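Local structure of SPT6 (Antonospora locustae, 2XP1) at residues R89-L92 against R93-S97; T163-D166 against I167-V171. The protein is a transcription elongation factor, probably also a histone chaperone, whose C-terminal tandem SH2 domains, the part modelled here, enable its interaction with RNA polymerase II. All coordinates share one frame; numbering follows the deposited sequence.

Contact 1 (R89-L92 against R93-S97); sequences RPIL and RNLKS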
loop_
_atom_site.group_PDB
_atom_site.type_symbol
_atom_site.label_atom_id
_atom_site.label_comp_id
_atom_site.label_asym_id
_atom_site.label_seq_id
_atom_site.Cartn_x
_atom_site.Cartn_y
_atom_site.Cartn_z
ATOM N N ARG A 89 -2.824 11.852 -9.541
ATOM C CA ARG A 89 -1.623 12.246 -10.308
ATOM C C ARG A 89 -0.585 11.115 -10.445
ATOM O O ARG A 89 -0.103 10.862 -11.562
ATOM C CB ARG A 89 -0.983 13.563 -9.814
ATOM C CG ARG A 89 -1.841 14.787 -10.146
ATOM C CD ARG A 89 -1.050 16.109 -10.160
ATOM N NE ARG A 89 -1.244 16.936 -8.955
ATOM C CZ ARG A 89 -2.306 17.721 -8.701
ATOM N NH1 ARG A 89 -3.332 17.810 -9.558
ATOM N NH2 ARG A 89 -2.347 18.422 -7.571
ATOM N N PRO A 90 -0.269 10.409 -9.334
ATOM C CA PRO A 90 0.726 9.326 -9.447
ATOM C C PRO A 90 0.236 8.167 -10.298
ATOM O O PRO A 90 1.045 7.547 -10.970
ATOM C CB PRO A 90 0.948 8.875 -7.995
ATOM C CG PRO A 90 0.326 9.959 -7.135
ATOM C CD PRO A 90 -0.762 10.552 -7.954
ATOM N N ILE A 91 -1.066 7.884 -10.274
ATOM C CA ILE A 91 -1.658 6.972 -11.278
ATOM C C ILE A 91 -1.347 7.474 -12.674
ATOM O O ILE A 91 -0.856 6.720 -13.504
ATOM C CB ILE A 91 -3.179 6.688 -11.056
ATOM C CG1 ILE A 91 -3.377 5.857 -9.772
ATOM C CG2 ILE A 91 -3.729 5.908 -12.181
ATOM C CD1 ILE A 91 -4.837 5.661 -9.328
ATOM N N LEU A 92 -1.579 8.760 -12.932
ATOM C CA LEU A 92 -1.327 9.310 -14.271
ATOM C C LEU A 92 0.141 9.239 -14.641
ATOM O O LEU A 92 0.479 8.974 -15.801
ATOM C CB LEU A 92 -1.828 10.745 -14.381
ATOM C CG LEU A 92 -3.301 10.934 -14.023
ATOM C CD1 LEU A 92 -3.717 12.408 -14.098
ATOM C CD2 LEU A 92 -4.190 10.078 -14.919
ATOM N N ARG A 93 1.014 9.489 -13.667
ATOM C CA ARG A 93 2.455 9.408 -13.882
ATOM C C ARG A 93 2.821 7.971 -14.266
ATOM O O ARG A 93 3.529 7.731 -15.230
ATOM C CB ARG A 93 3.240 9.909 -12.643
ATOM C CG ARG A 93 3.382 11.466 -12.557
ATOM C CD ARG A 93 3.884 11.948 -11.190
ATOM N NE ARG A 93 3.748 13.395 -11.047
ATOM C CZ ARG A 93 4.749 14.266 -11.183
ATOM N NH1 ARG A 93 5.979 13.845 -11.467
ATOM N NH2 ARG A 93 4.523 15.568 -11.032
ATOM N N ASN A 94 2.276 7.028 -13.517
ATOM C CA ASN A 94 2.361 5.625 -13.868
ATOM C C ASN A 94 1.855 5.274 -15.287
ATOM O O ASN A 94 2.578 4.654 -16.062
ATOM C CB ASN A 94 1.615 4.813 -12.826
ATOM C CG ASN A 94 2.244 3.509 -12.588
ATOM O OD1 ASN A 94 3.339 3.248 -13.074
ATOM N ND2 ASN A 94 1.565 2.652 -11.843
ATOM N N LEU A 95 0.614 5.660 -15.614
ATOM C CA LEU A 95 0.059 5.412 -16.944
ATOM C C LEU A 95 0.966 5.975 -18.024
ATOM O O LEU A 95 1.165 5.321 -19.062
ATOM C CB LEU A 95 -1.313 6.060 -17.088
ATOM C CG LEU A 95 -2.465 5.440 -16.313
ATOM C CD1 LEU A 95 -3.721 6.272 -16.492
ATOM C CD2 LEU A 95 -2.702 4.032 -16.809
ATOM N N LYS A 96 1.505 7.187 -17.807
ATOM C CA LYS A 96 2.395 7.789 -18.819
ATOM C C LYS A 96 3.602 6.894 -19.144
ATOM O O LYS A 96 3.909 6.672 -20.317
ATOM C CB LYS A 96 2.831 9.244 -18.473
ATOM C CG LYS A 96 4.002 9.801 -19.346
ATOM C CD LYS A 96 4.335 11.288 -19.082
ATOM C CE LYS A 96 5.720 11.642 -19.636
ATOM N NZ LYS A 96 5.697 12.410 -20.928
ATOM N N SER A 97 4.259 6.379 -18.097
ATOM C CA SER A 97 5.467 5.523 -18.245
ATOM C C SER A 97 5.116 4.262 -18.973
ATOM O O SER A 97 5.823 3.848 -19.881
ATOM C CB SER A 97 6.046 5.125 -16.875
ATOM O OG SER A 97 6.388 6.269 -16.100
#
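Leu92 and Leu95 meet on the inner flank of helix 80-100, where CD2 of the first lies 4.1 Å from CD1 of the second, the two side chains crossing at a slant. That same CD1 also approaches Ile91, whose CG2 is 4.3 Å away, so one methyl of Leu95 bridges the branches of two residues in the turn before. Leu95 can do this because its CG stands anti to the carbonyl carbon (chi1 -71°), which swings the isobutyl group back over the preceding turn. This is the close-packed side: Ile91 rests on Ile51 of strand 46-52, as does Leu92 at the border of this side, while Leu95 reaches Val153 and Phe53. Asn94, also buried, lays its CB 3.2 Å from Ile91 O; its amide leads away from the preceding turn, ND2 donating to Ser154 O. The solvent side is looser. Arg93 runs extended from CG to NE, and its aliphatic part does the touching, CG lying 3.7 Å from Arg89 O. The arginine heads stay apart, with Arg89 NE 6.3 Å from Arg93 NH2, and Lys96 gives the turn before little more than its CB. Through both sides runs regular backbone bonding: Arg93 N to Arg89 O, Asn94 N to Pro90 O, Leu95 N to Ile91 O at 2.8 Å, and Lys96 N to Leu92 O. Pro90, lacking an N-H, kinks the helix where its nitrogen cannot bond to the turn before. Such a pattern is that of an amphipathic alpha-helix, here the long one whose inner residues reach the beta-sheets of both SH2 domains in the tandem.

Contact 2 (T163-D166 against I167-V171); sequences TFKD and IDSFV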
loop_
_atom_site.group_PDB
_atom_site.type_symbol
_atom_site.label_atom_id
_atom_site.label_comp_id
_atom_site.label_asym_id
_atom_site.label_seq_id
_atom_site.Cartn_x
_atom_site.Cartn_y
_atom_site.Cartn_z
ATOM N N THR A 163 5.677 -5.259 -5.752
ATOM C CA THR A 163 5.358 -3.896 -6.113
ATOM C C THR A 163 6.538 -3.292 -6.891
ATOM O O THR A 163 7.690 -3.562 -6.565
ATOM C CB THR A 163 4.926 -3.108 -4.826
ATOM O OG1 THR A 163 3.559 -3.426 -4.519
ATOM C CG2 THR A 163 5.025 -1.617 -4.969
ATOM N N PHE A 164 6.235 -2.518 -7.945
ATOM C CA PHE A 164 7.241 -1.945 -8.884
ATOM C C PHE A 164 6.936 -0.498 -9.342
ATOM O O PHE A 164 5.773 -0.132 -9.595
ATOM C CB PHE A 164 7.398 -2.848 -10.122
ATOM C CG PHE A 164 7.568 -4.307 -9.793
ATOM C CD1 PHE A 164 6.471 -5.163 -9.817
ATOM C CD2 PHE A 164 8.813 -4.812 -9.412
ATOM C CE1 PHE A 164 6.605 -6.486 -9.495
ATOM C CE2 PHE A 164 8.962 -6.155 -9.078
ATOM C CZ PHE A 164 7.850 -6.994 -9.120
ATOM N N LYS A 165 7.979 0.332 -9.436
ATOM C CA LYS A 165 7.809 1.690 -9.967
ATOM C C LYS A 165 7.487 1.741 -11.478
ATOM O O LYS A 165 6.778 2.643 -11.934
ATOM C CB LYS A 165 8.993 2.607 -9.588
ATOM C CG LYS A 165 10.355 2.277 -10.159
ATOM C CD LYS A 165 11.193 3.555 -10.172
ATOM C CE LYS A 165 12.629 3.345 -10.635
ATOM N NZ LYS A 165 13.451 4.576 -10.436
ATOM N N ASP A 166 7.973 0.751 -12.230
ATOM C CA ASP A 166 7.850 0.732 -13.694
ATOM C C ASP A 166 8.000 -0.679 -14.259
ATOM O O ASP A 166 8.434 -1.602 -13.554
ATOM C CB ASP A 166 8.867 1.705 -14.367
ATOM C CG ASP A 166 10.343 1.388 -14.033
ATOM O OD1 ASP A 166 10.661 0.269 -13.549
ATOM O OD2 ASP A 166 11.216 2.271 -14.268
ATOM N N ILE A 167 7.660 -0.833 -15.536
ATOM C CA ILE A 167 7.731 -2.108 -16.261
ATOM C C ILE A 167 9.114 -2.784 -16.210
ATOM O O ILE A 167 9.240 -4.052 -16.035
ATOM C CB ILE A 167 7.296 -1.880 -17.722
ATOM C CG1 ILE A 167 5.779 -1.588 -17.781
ATOM C CG2 ILE A 167 7.744 -3.030 -18.649
ATOM C CD1 ILE A 167 5.275 -1.343 -19.201
ATOM N N ASP A 168 10.134 -1.925 -16.369
ATOM C CA ASP A 168 11.523 -2.324 -16.389
ATOM C C ASP A 168 11.936 -3.182 -15.202
ATOM O O ASP A 168 12.545 -4.267 -15.391
ATOM C CB ASP A 168 12.436 -1.094 -16.503
ATOM C CG ASP A 168 12.962 -0.904 -17.901
ATOM O OD1 ASP A 168 12.644 -1.773 -18.751
ATOM O OD2 ASP A 168 13.683 0.098 -18.147
ATOM N N SER A 169 11.617 -2.688 -13.993
ATOM C CA SER A 169 11.982 -3.393 -12.762
ATOM C C SER A 169 11.121 -4.632 -12.627
ATOM O O SER A 169 11.640 -5.702 -12.208
ATOM C CB SER A 169 11.966 -2.508 -11.492
ATOM O OG SER A 169 10.995 -1.478 -11.510
ATOM N N PHE A 170 9.843 -4.499 -13.028
ATOM C CA PHE A 170 8.955 -5.662 -13.110
ATOM C C PHE A 170 9.556 -6.755 -13.999
ATOM O O PHE A 170 9.671 -7.919 -13.577
ATOM C CB PHE A 170 7.525 -5.331 -13.589
ATOM C CG PHE A 170 6.746 -6.556 -13.973
ATOM C CD1 PHE A 170 6.208 -7.390 -12.990
ATOM C CD2 PHE A 170 6.608 -6.913 -15.303
ATOM C CE1 PHE A 170 5.532 -8.542 -13.321
ATOM C CE2 PHE A 170 5.927 -8.072 -15.655
ATOM C CZ PHE A 170 5.377 -8.886 -14.650
ATOM N N VAL A 171 9.924 -6.376 -15.222
ATOM C CA VAL A 171 10.599 -7.300 -16.144
ATOM C C VAL A 171 11.774 -8.001 -15.445
ATOM O O VAL A 171 11.869 -9.247 -15.440
ATOM C CB VAL A 171 11.087 -6.568 -17.413
ATOM C CG1 VAL A 171 12.032 -7.463 -18.240
ATOM C CG2 VAL A 171 9.898 -6.117 -18.237
#
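Asp166 OD1 is gripped twice by Ser169. The hydroxyl OG donates to OD1 at 2.7 Å, nearly in line with the C-O bond. The backbone N of Ser169 donates to the same OD1 at 3.1 Å, from the syn side and tilted out of the carboxylate plane. The two donors approach from opposite faces of that plane, which should hold the carboxylate against turning. With chi1 at 59°, Asp166 CG sits between its own backbone N and carbonyl carbon, and from there OD1 reaches forward over the first turn. Asp166 is thus the N-cap of helix 167-175, and its backbone O begins the helical bonding by accepting from Phe170 N in the carbonyl plane. With an alanine here, Ser169 N is likely to lose its capping acceptor and the Ser169 hydroxyl the partner that fixes its rotation. The neighbouring Asp168 carboxylate turns elsewhere, OD1 accepting from His101 NE2.

Beneath the cap the strand end and the helix meet through aromatic rings. Phe170 CA stands over one face of the Phe164 ring, a CH-pi contact 3.9 Å from the ring centroid. The Phe170 ring then turns its edge toward the Phe164 face in an offset edge-to-face pair, planes at 76°. The closest carbons, Phe164 CE1 and Phe170 CD1, are 3.6 Å from each other. Phe170 CG lies anti to its backbone N, sending the ring inward, where Phe139 and Tyr159 meet it edge-to-face. On the outer side, Lys165 brings CG near the Ser169 hydroxyl and packs on Asn161 of the second subunit.

Overall arrangement
Contacts 1 and 2 follow each other along the chain, their centres about 13 Å apart, and both belong to the tandem SH2 unit. Contact 1 lies nearer the middle of the chain, about 9 Å from its centre, on the long helix 80-100; contact 2, about 16 Å from that centre, joins strand 162-164, outermost in the second sheet within this chain, to the C-terminal helix 167-175. They touch lightly where Asn94 OD1 packs 3.7 Å from Lys165 O. A further tie runs through His101, just past the end of helix 80-100, which bonds Asp168 and packs on Ile167. The C-terminal part of helix 80-100 and the residue after it thus lie against the turn that starts the last helix.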